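Local coordinates for protein cytochrome P450 reductase (Amycolatopsis methanolica 239, PDB 5OGX) that passes electrons from NADH to a cytochrome P450 that O-demethylates guaiacol and other lignin-derived aromatics, using FAD and a [2Fe-2S] cluster, at residues Phe26-Val31 with Glu189-Leu194; Gln134-Val139 with Lys159-His164; Leu138-Ser143 with Gly170-Asp175; Leu219-Gly224 with Trp302-Pro307. All coordinates share one frame; numbering follows the deposited sequence.

From the N terminus, the chain first opens contact 1 at 26-31, in the iron-sulfur domain. That contact closes at 189-194, and so ties this domain to a strand of the FAD domain. Contacts 2 and 3 both lie within the loop it closes. They start on the same strand, 135-139, and share Leu138 and Val139. Contact 2 closes first, at 159-164, across the FAD-domain sheet. Contact 3 closes at 170-175, by the FAD phosphates. Strands 135-139 and 187-194 are sheet neighbours, which joins contacts 1 and 2. Contact 4 follows in series within the NAD domain. It meets contact 2 where Ala220 CB packs against His164 ND1.

Contact 1 of 4, residues Phe26-Val31 with Glu189-Leu194; sequences FLRGGV and EATGPL
Leu27 and Leu194 meet methyl to methyl, with Leu27 CD1 3.6 Å from Leu194 CD2. The two side chains cross at about a right angle. Beside them Arg28 crosses Thr191, also near a right angle, and Arg28 NH2 lies 4.0 Å from Thr191 CG2. Thr191 CG2 stands anti to its carbonyl carbon, which turns this methyl to the guanidinium. The chain of Arg28 is extended from CG to NE and carries the charged end along to Asp102, with which NH2 forms a salt bridge. The contact joins the last turn of helix 22-28 in the iron-sulfur domain to strand 187-194 of the antiparallel FAD-domain sheet. Leu194 lies at the junction of the two cofactor domains; its side chain is about 8 Å from the [2Fe-2S] cluster and about 7 Å from FAD. It also packs on Tyr135. Just after Leu27 the helix ends in a Schellman motif. Val31 N bonds to Phe26 O at 2.9 Å, and Gly30 N to Leu27 O at 2.9 Å. Gly30 takes the positive phi (71°) that this ending needs. On the other segment, a cis peptide precedes Pro193, and the backbone of Leu194 pairs with Tyr135.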
# COMPACT_ATOMS: atom_id res chain seq x y z
N PHE A 26 -14.00 -8.29 9.45
CA PHE A 26 -12.93 -8.40 10.44
C PHE A 26 -12.25 -7.05 10.66
O PHE A 26 -12.12 -6.59 11.80
CB PHE A 26 -11.89 -9.45 10.01
CG PHE A 26 -12.38 -10.88 10.19
CD1 PHE A 26 -12.82 -11.33 11.43
CD2 PHE A 26 -12.39 -11.76 9.12
CE1 PHE A 26 -13.29 -12.64 11.60
CE2 PHE A 26 -12.86 -13.08 9.29
CZ PHE A 26 -13.30 -13.51 10.53
N LEU A 27 -11.82 -6.37 9.59
CA LEU A 27 -11.09 -5.12 9.81
C LEU A 27 -11.98 -4.05 10.44
O LEU A 27 -11.50 -3.24 11.24
CB LEU A 27 -10.47 -4.60 8.51
CG LEU A 27 -9.45 -5.48 7.80
CD1 LEU A 27 -8.98 -4.79 6.51
CD2 LEU A 27 -8.26 -5.81 8.70
N ARG A 28 -13.25 -4.00 10.07
CA ARG A 28 -14.14 -3.03 10.71
C ARG A 28 -14.29 -3.32 12.20
O ARG A 28 -14.54 -2.40 12.99
CB ARG A 28 -15.50 -3.03 10.02
CG ARG A 28 -15.48 -2.33 8.66
CD ARG A 28 -16.88 -2.17 8.12
NE ARG A 28 -16.90 -1.47 6.84
CZ ARG A 28 -17.01 -0.15 6.71
NH1 ARG A 28 -17.09 0.62 7.78
NH2 ARG A 28 -17.04 0.40 5.50
N GLY A 29 -14.13 -4.58 12.60
CA GLY A 29 -14.09 -4.94 14.00
C GLY A 29 -12.74 -4.83 14.67
O GLY A 29 -12.60 -5.25 15.82
N GLY A 30 -11.74 -4.28 13.98
CA GLY A 30 -10.40 -4.19 14.54
C GLY A 30 -9.68 -5.52 14.65
O GLY A 30 -8.75 -5.64 15.45
N VAL A 31 -10.11 -6.52 13.88
CA VAL A 31 -9.55 -7.87 13.92
C VAL A 31 -8.71 -8.03 12.66
O VAL A 31 -9.25 -7.99 11.55
CB VAL A 31 -10.64 -8.95 13.98
CG1 VAL A 31 -10.02 -10.34 13.85
CG2 VAL A 31 -11.47 -8.81 15.25
N GLU A 189 -15.97 10.05 -0.97
CA GLU A 189 -16.29 8.80 -0.30
C GLU A 189 -15.02 7.97 -0.16
O GLU A 189 -14.34 7.70 -1.15
CB GLU A 189 -17.36 8.03 -1.08
CG GLU A 189 -17.82 6.75 -0.42
CD GLU A 189 -18.92 6.06 -1.21
OE1 GLU A 189 -19.37 6.63 -2.23
OE2 GLU A 189 -19.34 4.96 -0.80
N ALA A 190 -14.70 7.58 1.07
CA ALA A 190 -13.41 6.95 1.33
C ALA A 190 -13.51 6.09 2.58
O ALA A 190 -14.24 6.42 3.52
CB ALA A 190 -12.30 7.99 1.49
N THR A 191 -12.77 4.98 2.59
CA THR A 191 -12.66 4.13 3.76
C THR A 191 -11.19 3.80 3.98
O THR A 191 -10.40 3.74 3.04
CB THR A 191 -13.44 2.84 3.62
OG1 THR A 191 -12.95 2.13 2.48
CG2 THR A 191 -14.93 3.14 3.41
N GLY A 192 -10.82 3.59 5.24
CA GLY A 192 -9.47 3.21 5.54
C GLY A 192 -9.29 3.06 7.04
O GLY A 192 -10.21 3.28 7.82
N PRO A 193 -8.08 2.67 7.46
CA PRO A 193 -6.96 2.29 6.59
C PRO A 193 -7.05 0.83 6.17
O PRO A 193 -7.73 0.03 6.81
CB PRO A 193 -5.75 2.50 7.49
CG PRO A 193 -6.27 2.04 8.85
CD PRO A 193 -7.76 2.45 8.88
N LEU A 194 -6.31 0.50 5.11
CA LEU A 194 -6.16 -0.87 4.64
C LEU A 194 -4.68 -1.14 4.40
O LEU A 194 -3.89 -0.20 4.28
CB LEU A 194 -6.94 -1.12 3.34
CG LEU A 194 -8.46 -0.98 3.50
CD1 LEU A 194 -9.07 -0.42 2.22
CD2 LEU A 194 -9.07 -2.33 3.83

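Contact 2 of 4, residues Gln134-Val139 with Lys159-His164; sequences QYVELV and KVLELH. With FAD (flavin-adenine dinucleotide), chain B.
Val136 and Leu138 meet Leu161 and Leu163 in the buried core of the FAD-binding beta-barrel. Strands 135-139 and 160-164 run nearly perpendicular, at 83°, so side chains rather than backbones join them. Val136 straddles both leucines: its CG1 lies 4.0 Å from Leu161 CD1, and its CG2 lies 4.1 Å from Leu163 CD2. Leu163 uses its other methyl on Leu138. The two meet tip to tip, with Leu163 CD1 4.0 Å from Leu138 CD1. Glu137, between Val136 and Leu138, pairs with Arg146. With CG between the backbone N and the carbonyl carbon (chi1 75°), the Tyr135 ring reaches the flavin and receives FAD C7M over one face, 3.6 Å above the plane and offset toward the rim. With an alanine here, the flavin methyl C7M is likely to lose its aromatic backing, and a gap would open beside the dimethylbenzene ring. At the other end of the isoalloxazine, FAD N3 donates to His164 O at 2.7 Å. The His164 ring is fixed by NE2, which bonds to Glu162 OE2 at 2.9 Å, nearly straight at 173°. It meets that oxygen from above the carboxylate plane. Arg119 and Arg255 bridge to the same oxygen, and Tyr251 OH bonds to His164 ND1. A flavin held on the outside of an apolar antiparallel barrel is typical of the ferredoxin reductase-like FAD domain.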
# COMPACT_ATOMS: atom_id res chain seq x y z
N GLN A 134 0.10 2.35 5.00
CA GLN A 134 -1.23 1.87 4.69
C GLN A 134 -1.88 2.77 3.64
O GLN A 134 -1.35 3.83 3.30
CB GLN A 134 -2.08 1.79 5.95
CG GLN A 134 -1.59 0.67 6.88
CD GLN A 134 -2.60 0.35 7.94
OE1 GLN A 134 -2.78 1.11 8.88
NE2 GLN A 134 -3.30 -0.79 7.78
N TYR A 135 -3.03 2.34 3.13
CA TYR A 135 -3.69 3.05 2.05
C TYR A 135 -5.16 3.26 2.37
O TYR A 135 -5.69 2.70 3.34
CB TYR A 135 -3.50 2.32 0.70
CG TYR A 135 -4.35 1.07 0.49
CD1 TYR A 135 -5.64 1.16 -0.03
CD2 TYR A 135 -3.85 -0.20 0.77
CE1 TYR A 135 -6.42 0.02 -0.24
CE2 TYR A 135 -4.64 -1.36 0.56
CZ TYR A 135 -5.91 -1.22 0.04
OH TYR A 135 -6.72 -2.35 -0.18
N VAL A 136 -5.80 4.10 1.56
CA VAL A 136 -7.24 4.34 1.69
C VAL A 136 -7.92 4.01 0.38
O VAL A 136 -7.31 4.05 -0.70
CB VAL A 136 -7.57 5.78 2.12
CG1 VAL A 136 -7.04 6.05 3.52
CG2 VAL A 136 -7.03 6.80 1.10
N GLU A 137 -9.19 3.65 0.47
CA GLU A 137 -9.98 3.26 -0.69
C GLU A 137 -10.97 4.38 -1.01
O GLU A 137 -11.81 4.71 -0.17
CB GLU A 137 -10.69 1.95 -0.39
CG GLU A 137 -11.48 1.35 -1.51
CD GLU A 137 -12.19 0.11 -1.02
OE1 GLU A 137 -13.43 0.06 -1.08
OE2 GLU A 137 -11.49 -0.79 -0.51
N LEU A 138 -10.85 4.95 -2.21
CA LEU A 138 -11.76 6.00 -2.65
C LEU A 138 -12.80 5.41 -3.59
O LEU A 138 -12.54 4.45 -4.31
CB LEU A 138 -11.01 7.13 -3.37
CG LEU A 138 -9.79 7.77 -2.71
CD1 LEU A 138 -9.33 9.01 -3.51
CD2 LEU A 138 -10.07 8.15 -1.27
N VAL A 139 -13.98 6.03 -3.60
CA VAL A 139 -15.04 5.69 -4.54
C VAL A 139 -15.19 6.85 -5.51
O VAL A 139 -15.35 8.01 -5.10
CB VAL A 139 -16.36 5.40 -3.81
CG1 VAL A 139 -17.44 4.96 -4.82
CG2 VAL A 139 -16.15 4.33 -2.76
N LYS A 159 -5.01 14.00 10.53
CA LYS A 159 -6.21 14.73 10.15
C LYS A 159 -6.23 15.18 8.70
O LYS A 159 -7.29 15.60 8.22
CB LYS A 159 -6.38 15.97 11.05
CG LYS A 159 -6.85 15.64 12.46
CD LYS A 159 -8.36 15.55 12.52
CE LYS A 159 -8.97 16.92 12.78
NZ LYS A 159 -10.41 16.96 12.42
N VAL A 160 -5.11 15.12 7.99
CA VAL A 160 -5.06 15.52 6.59
C VAL A 160 -4.31 14.41 5.86
O VAL A 160 -3.10 14.25 6.04
CB VAL A 160 -4.36 16.87 6.40
CG1 VAL A 160 -4.27 17.19 4.91
CG2 VAL A 160 -5.11 17.98 7.15
N LEU A 161 -5.03 13.65 5.04
CA LEU A 161 -4.41 12.55 4.31
C LEU A 161 -3.74 13.07 3.06
O LEU A 161 -4.28 13.93 2.35
CB LEU A 161 -5.46 11.49 3.96
CG LEU A 161 -6.32 10.97 5.12
CD1 LEU A 161 -7.32 9.92 4.60
CD2 LEU A 161 -5.48 10.38 6.26
N GLU A 162 -2.53 12.58 2.78
CA GLU A 162 -1.75 13.02 1.63
C GLU A 162 -1.64 11.88 0.63
O GLU A 162 -1.05 10.83 0.94
CB GLU A 162 -0.35 13.49 2.05
CG GLU A 162 0.51 13.91 0.87
CD GLU A 162 1.93 14.27 1.28
OE1 GLU A 162 2.21 14.25 2.48
OE2 GLU A 162 2.75 14.58 0.39
N LEU A 163 -2.15 12.10 -0.59
CA LEU A 163 -2.09 11.12 -1.67
C LEU A 163 -1.24 11.67 -2.81
O LEU A 163 -1.26 12.88 -3.08
CB LEU A 163 -3.50 10.78 -2.20
CG LEU A 163 -4.58 10.56 -1.15
CD1 LEU A 163 -5.95 10.32 -1.82
CD2 LEU A 163 -4.22 9.37 -0.28
N HIS A 164 -0.52 10.78 -3.49
CA HIS A 164 0.21 11.12 -4.72
C HIS A 164 -0.40 10.30 -5.84
O HIS A 164 -0.30 9.07 -5.83
CB HIS A 164 1.71 10.79 -4.61
CG HIS A 164 2.39 11.45 -3.45
ND1 HIS A 164 3.69 11.16 -3.10
CD2 HIS A 164 1.96 12.39 -2.56
CE1 HIS A 164 4.04 11.88 -2.05
NE2 HIS A 164 3.01 12.64 -1.71
PA FAD B . -8.58 2.45 -14.81
O1A FAD B . -9.86 3.00 -15.39
O2A FAD B . -8.78 1.35 -13.80
O5B FAD B . -7.61 1.86 -16.01
C5B FAD B . -7.71 2.41 -17.31
C4B FAD B . -6.92 1.47 -18.27
O4B FAD B . -5.64 1.61 -18.05
C3B FAD B . -7.23 -0.00 -17.96
O3B FAD B . -7.24 -0.71 -19.11
C2B FAD B . -6.08 -0.44 -17.02
O2B FAD B . -5.88 -1.92 -17.05
C1B FAD B . -5.05 0.23 -17.45
N9A FAD B . -4.19 0.65 -16.38
C8A FAD B . -4.51 0.74 -15.08
N7A FAD B . -3.44 1.20 -14.42
C5A FAD B . -2.46 1.41 -15.32
C6A FAD B . -1.17 1.87 -15.18
N6A FAD B . -0.30 2.32 -14.11
N1A FAD B . -0.39 1.99 -16.24
C2A FAD B . -0.85 1.65 -17.47
N3A FAD B . -2.12 1.20 -17.62
C4A FAD B . -2.92 1.08 -16.53
N1 FAD B . -2.04 4.81 -7.84
C2 FAD B . -1.45 6.12 -7.60
O2 FAD B . -1.37 6.92 -8.47
N3 FAD B . -0.96 6.45 -6.25
C4 FAD B . -1.03 5.53 -5.15
O4 FAD B . -0.61 5.82 -4.08
C4X FAD B . -1.62 4.19 -5.44
N5 FAD B . -1.73 3.25 -4.36
C5X FAD B . -2.30 1.94 -4.67
C6 FAD B . -2.35 1.00 -3.63
C7 FAD B . -2.90 -0.25 -3.94
C7M FAD B . -2.89 -1.14 -2.69
C8 FAD B . -3.38 -0.54 -5.21
C8M FAD B . -3.97 -1.93 -5.45
C9 FAD B . -3.32 0.39 -6.24
C9A FAD B . -2.77 1.63 -5.96
N10 FAD B . -2.71 2.61 -7.05
C10 FAD B . -2.11 3.87 -6.76
C1' FAD B . -3.27 2.31 -8.38
C2' FAD B . -4.68 3.03 -8.31
O2' FAD B . -5.56 2.49 -7.32
C3' FAD B . -5.48 3.02 -9.63
O3' FAD B . -5.46 1.72 -10.14
C4' FAD B . -4.85 3.98 -10.67
O4' FAD B . -4.93 5.30 -10.20
C5' FAD B . -5.59 3.89 -12.02
O5' FAD B . -6.98 3.94 -11.80
P FAD B . -7.96 4.57 -12.96
O1P FAD B . -9.38 4.38 -12.51
O2P FAD B . -7.55 5.99 -13.29
O3P FAD B . -7.64 3.67 -14.29

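Contact 3 of 4, residues Leu138-Ser143 with Gly170-Asp175; sequences LVVPGS and GGVATD. Unlike the reference sequence in segment 170-175: Val172 (reference Ile). With FAD (flavin-adenine dinucleotide), chain B.
Val140, just past the end of strand 135-139, packs on Ala173 and Val172 of the loop that binds the FAD pyrophosphate. This loop leads into helix 174-178, as in other FAD domains of the ferredoxin reductase family. Val140 CG2 is the closer branch, 3.6 Å from Ala173 CB. The other branch, CG1, stands anti to its backbone N (chi1 178°) and lies more loosely by Val172 CG1, at 4.3 Å. Trp177 of the helix also covers Val140. The chain then turns through Pro141 and Gly142, and Ser143 N bonds back to Val140 O. Ser143 lies at the exposed rim. Its OG rests 3.6 Å from Val172 CG1, while its polar partner is Ala145 N. Val172 stands where the reference sequence has isoleucine.

Ala173 is thus backed by Val140 on the side of the strand while its backbone serves the cofactor. Successive amides donate to both phosphates: Val172 N to FAD O1A at 2.9 Å, and Ala173 N to FAD O1P at 2.8 Å. Thr174 grips a third oxygen twice, with its N and its OG1 both donating to FAD O2P. A valine in its place would probably cost O2P the hydroxyl bond and leave Val168 N without its acceptor. Gly171 passes so near the phosphate that a side chain would strike O2P. Asp175 OD2 takes the amide of Gly170, closing the loop on itself, and Asp175 OD1 bridges to Arg167. At the hydroxyl bond, Thr174 OG1 stands 2.6 Å from FAD O2P.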
# COMPACT_ATOMS: atom_id res chain seq x y z
N LEU A 138 -10.85 4.95 -2.21
CA LEU A 138 -11.76 6.00 -2.65
C LEU A 138 -12.80 5.41 -3.59
O LEU A 138 -12.54 4.45 -4.31
CB LEU A 138 -11.01 7.13 -3.37
CG LEU A 138 -9.79 7.77 -2.71
CD1 LEU A 138 -9.33 9.01 -3.51
CD2 LEU A 138 -10.07 8.15 -1.27
N VAL A 139 -13.98 6.03 -3.60
CA VAL A 139 -15.04 5.69 -4.54
C VAL A 139 -15.19 6.85 -5.51
O VAL A 139 -15.35 8.01 -5.10
CB VAL A 139 -16.36 5.40 -3.81
CG1 VAL A 139 -17.44 4.96 -4.82
CG2 VAL A 139 -16.15 4.33 -2.76
N VAL A 140 -15.14 6.55 -6.81
CA VAL A 140 -15.26 7.59 -7.83
C VAL A 140 -16.71 8.08 -7.84
O VAL A 140 -17.63 7.28 -8.01
CB VAL A 140 -14.84 7.08 -9.22
CG1 VAL A 140 -15.03 8.19 -10.29
CG2 VAL A 140 -13.41 6.56 -9.19
N PRO A 141 -16.95 9.37 -7.67
CA PRO A 141 -18.34 9.85 -7.60
C PRO A 141 -19.07 9.55 -8.90
O PRO A 141 -18.53 9.72 -9.99
CB PRO A 141 -18.19 11.36 -7.38
CG PRO A 141 -16.75 11.64 -7.24
CD PRO A 141 -15.95 10.45 -7.64
N GLY A 142 -20.31 9.09 -8.77
CA GLY A 142 -21.17 8.84 -9.92
C GLY A 142 -20.85 7.56 -10.67
O GLY A 142 -21.70 7.02 -11.38
N SER A 143 -19.63 7.08 -10.52
CA SER A 143 -19.15 5.89 -11.22
C SER A 143 -19.28 4.62 -10.38
O SER A 143 -19.65 3.57 -10.92
CB SER A 143 -17.69 6.10 -11.63
OG SER A 143 -16.99 4.87 -11.58
N GLY A 170 -7.06 7.58 -20.09
CA GLY A 170 -8.31 6.86 -20.18
C GLY A 170 -8.81 6.28 -18.88
O GLY A 170 -9.78 5.52 -18.90
N GLY A 171 -8.17 6.60 -17.76
CA GLY A 171 -8.55 6.00 -16.48
C GLY A 171 -9.82 6.61 -15.90
O GLY A 171 -10.09 7.81 -16.03
N VAL A 172 -10.60 5.76 -15.24
CA VAL A 172 -11.86 6.21 -14.66
C VAL A 172 -11.62 7.17 -13.50
O VAL A 172 -12.20 8.26 -13.44
CB VAL A 172 -12.70 4.99 -14.23
CG1 VAL A 172 -13.87 5.40 -13.33
CG2 VAL A 172 -13.21 4.25 -15.46
N ALA A 173 -10.75 6.78 -12.55
CA ALA A 173 -10.53 7.61 -11.37
C ALA A 173 -9.58 8.77 -11.65
O ALA A 173 -9.75 9.85 -11.10
CB ALA A 173 -9.99 6.78 -10.21
N THR A 174 -8.53 8.55 -12.45
CA THR A 174 -7.50 9.58 -12.60
C THR A 174 -7.87 10.54 -13.74
O THR A 174 -8.29 11.67 -13.49
CB THR A 174 -6.13 8.94 -12.79
OG1 THR A 174 -6.15 8.05 -13.91
CG2 THR A 174 -5.77 8.16 -11.55
N ASP A 175 -7.73 10.07 -14.99
CA ASP A 175 -8.09 10.89 -16.15
C ASP A 175 -9.51 11.43 -16.04
O ASP A 175 -9.78 12.57 -16.44
CB ASP A 175 -7.93 10.05 -17.42
CG ASP A 175 -7.26 10.81 -18.57
OD1 ASP A 175 -6.68 11.89 -18.34
OD2 ASP A 175 -7.32 10.29 -19.70
PA FAD B . -8.58 2.45 -14.81
O1A FAD B . -9.86 3.00 -15.39
O2A FAD B . -8.78 1.35 -13.80
O5B FAD B . -7.61 1.86 -16.01
C5B FAD B . -7.71 2.41 -17.31
C4B FAD B . -6.92 1.47 -18.27
O4B FAD B . -5.64 1.61 -18.05
C3B FAD B . -7.23 -0.00 -17.96
O3B FAD B . -7.24 -0.71 -19.11
C2B FAD B . -6.08 -0.44 -17.02
O2B FAD B . -5.88 -1.92 -17.05
C1B FAD B . -5.05 0.23 -17.45
N9A FAD B . -4.19 0.65 -16.38
C8A FAD B . -4.51 0.74 -15.08
N7A FAD B . -3.44 1.20 -14.42
C5A FAD B . -2.46 1.41 -15.32
C6A FAD B . -1.17 1.87 -15.18
N6A FAD B . -0.30 2.32 -14.11
N1A FAD B . -0.39 1.99 -16.24
C2A FAD B . -0.85 1.65 -17.47
N3A FAD B . -2.12 1.20 -17.62
C4A FAD B . -2.92 1.08 -16.53
N1 FAD B . -2.04 4.81 -7.84
C2 FAD B . -1.45 6.12 -7.60
O2 FAD B . -1.37 6.92 -8.47
N3 FAD B . -0.96 6.45 -6.25
C4 FAD B . -1.03 5.53 -5.15
O4 FAD B . -0.61 5.82 -4.08
C4X FAD B . -1.62 4.19 -5.44
N5 FAD B . -1.73 3.25 -4.36
C5X FAD B . -2.30 1.94 -4.67
C6 FAD B . -2.35 1.00 -3.63
C7 FAD B . -2.90 -0.25 -3.94
C7M FAD B . -2.89 -1.14 -2.69
C8 FAD B . -3.38 -0.54 -5.21
C8M FAD B . -3.97 -1.93 -5.45
C9 FAD B . -3.32 0.39 -6.24
C9A FAD B . -2.77 1.63 -5.96
N10 FAD B . -2.71 2.61 -7.05
C10 FAD B . -2.11 3.87 -6.76
C1' FAD B . -3.27 2.31 -8.38
C2' FAD B . -4.68 3.03 -8.31
O2' FAD B . -5.56 2.49 -7.32
C3' FAD B . -5.48 3.02 -9.63
O3' FAD B . -5.46 1.72 -10.14
C4' FAD B . -4.85 3.98 -10.67
O4' FAD B . -4.93 5.30 -10.20
C5' FAD B . -5.59 3.89 -12.02
O5' FAD B . -6.98 3.94 -11.80
P FAD B . -7.96 4.57 -12.96
O1P FAD B . -9.38 4.38 -12.51
O2P FAD B . -7.55 5.99 -13.29
O3P FAD B . -7.64 3.67 -14.29

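Contact 4 of 4, residues Leu219-Gly224 with Trp302-Pro307; sequences LAPLVG and WLCGPP
Pro221 and Cys304 make the tight part of this contact. The ring carbon Pro221 CG sits 3.6 Å from Cys304 SG, and Pro221 CD is 4.1 Å from the same sulfur. Cys304 SG is anti to its backbone N (chi1 173°), which carries the thiol out from the strand to the first turn of the helix. At the next residue, Leu222, the fit is looser. Leu222 CD2 lies 4.2 Å from Trp302 CB and 4.3 Å from Cys304 CB, so one methyl spans two residues of the strand. Leu222 and Trp302 cross at a slant. Trp302 offers its CB here, while its indole leads away and stacks on His328. The axes of helix segment 219-224 and strand segment 302-305 come within 8.0 Å, with 144° between their N-to-C directions.

All four residues are buried, and the join is wholly apolar. Leu212, Leu240 and Phe197 pack on Leu222 as well. On the far side of the strand, Leu303 points away and packs on helix 307-319. The solvent side begins past Gly305, where Pro306 is exposed. The backbone angles of Gly305 would jam a side chain against the preceding carbonyl. Pro306 takes the N-cap position of helix 307-319.

The side chain of Pro221 is about 5 Å from FAD and close to Ser150, which places the tight end of the contact near the flavin. Strands 210-215 and 300-305 are neighbours in a parallel sheet, and helix 219-232 follows the first of them. This is the Rossmann-like NAD domain of the ferredoxin reductase family, whose Cys-Gly-Pro-Pro turn probably borders the nicotinamide site.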
# COMPACT_ATOMS: atom_id res chain seq x y z
N LEU A 219 6.29 5.98 -4.88
CA LEU A 219 7.00 6.74 -3.85
C LEU A 219 6.13 7.02 -2.63
O LEU A 219 6.64 7.11 -1.51
CB LEU A 219 7.50 8.07 -4.45
CG LEU A 219 8.29 9.04 -3.58
CD1 LEU A 219 9.52 8.35 -2.98
CD2 LEU A 219 8.71 10.28 -4.39
N ALA A 220 4.82 7.17 -2.80
CA ALA A 220 4.00 7.75 -1.74
C ALA A 220 4.12 7.03 -0.39
O ALA A 220 4.45 7.68 0.60
CB ALA A 220 2.53 7.82 -2.17
N PRO A 221 3.85 5.72 -0.28
CA PRO A 221 3.94 5.09 1.04
C PRO A 221 5.36 5.06 1.56
O PRO A 221 5.57 5.02 2.78
CB PRO A 221 3.40 3.67 0.81
CG PRO A 221 3.76 3.38 -0.61
CD PRO A 221 3.53 4.71 -1.33
N LEU A 222 6.34 5.09 0.66
CA LEU A 222 7.73 5.06 1.09
C LEU A 222 8.11 6.35 1.81
O LEU A 222 8.99 6.33 2.67
CB LEU A 222 8.63 4.83 -0.12
CG LEU A 222 8.29 3.65 -1.02
CD1 LEU A 222 9.29 3.64 -2.16
CD2 LEU A 222 8.34 2.30 -0.27
N VAL A 223 7.45 7.46 1.48
CA VAL A 223 7.68 8.70 2.20
C VAL A 223 7.30 8.53 3.67
O VAL A 223 8.06 8.90 4.57
CB VAL A 223 6.91 9.85 1.54
CG1 VAL A 223 7.06 11.13 2.38
CG2 VAL A 223 7.37 10.05 0.11
N GLY A 224 6.13 7.94 3.92
CA GLY A 224 5.72 7.75 5.30
C GLY A 224 6.57 6.72 6.02
O GLY A 224 6.92 6.89 7.20
N TRP A 302 11.90 -2.60 0.55
CA TRP A 302 10.52 -2.16 0.46
C TRP A 302 10.28 -1.71 -0.98
O TRP A 302 10.86 -0.72 -1.42
CB TRP A 302 10.25 -1.01 1.43
CG TRP A 302 10.59 -1.40 2.84
CD1 TRP A 302 11.84 -1.58 3.40
CD2 TRP A 302 9.65 -1.70 3.86
NE1 TRP A 302 11.72 -1.98 4.72
CE2 TRP A 302 10.38 -2.06 5.01
CE3 TRP A 302 8.26 -1.71 3.89
CZ2 TRP A 302 9.75 -2.43 6.20
CZ3 TRP A 302 7.63 -2.09 5.07
CH2 TRP A 302 8.38 -2.43 6.21
N LEU A 303 9.41 -2.43 -1.71
CA LEU A 303 9.19 -2.14 -3.13
C LEU A 303 7.73 -1.77 -3.33
O LEU A 303 6.84 -2.50 -2.89
CB LEU A 303 9.53 -3.36 -4.01
CG LEU A 303 10.99 -3.73 -4.23
CD1 LEU A 303 11.13 -5.23 -4.41
CD2 LEU A 303 11.52 -3.03 -5.47
N CYS A 304 7.49 -0.67 -4.04
CA CYS A 304 6.11 -0.29 -4.30
C CYS A 304 6.00 0.33 -5.69
O CYS A 304 6.81 1.18 -6.06
CB CYS A 304 5.61 0.68 -3.23
SG CYS A 304 4.00 1.37 -3.59
N GLY A 305 4.99 -0.09 -6.44
CA GLY A 305 4.80 0.41 -7.78
C GLY A 305 3.99 -0.57 -8.59
O GLY A 305 3.33 -1.45 -8.05
N PRO A 306 4.06 -0.47 -9.92
CA PRO A 306 3.35 -1.43 -10.76
C PRO A 306 3.77 -2.85 -10.43
O PRO A 306 4.92 -3.10 -10.05
CB PRO A 306 3.76 -1.02 -12.18
CG PRO A 306 4.10 0.45 -12.06
CD PRO A 306 4.75 0.57 -10.70
N PRO A 307 2.86 -3.82 -10.59
CA PRO A 307 3.17 -5.19 -10.15
C PRO A 307 4.43 -5.79 -10.76
O PRO A 307 5.20 -6.45 -10.05
CB PRO A 307 1.93 -6.00 -10.59
CG PRO A 307 0.88 -5.02 -10.91
CD PRO A 307 1.48 -3.67 -11.11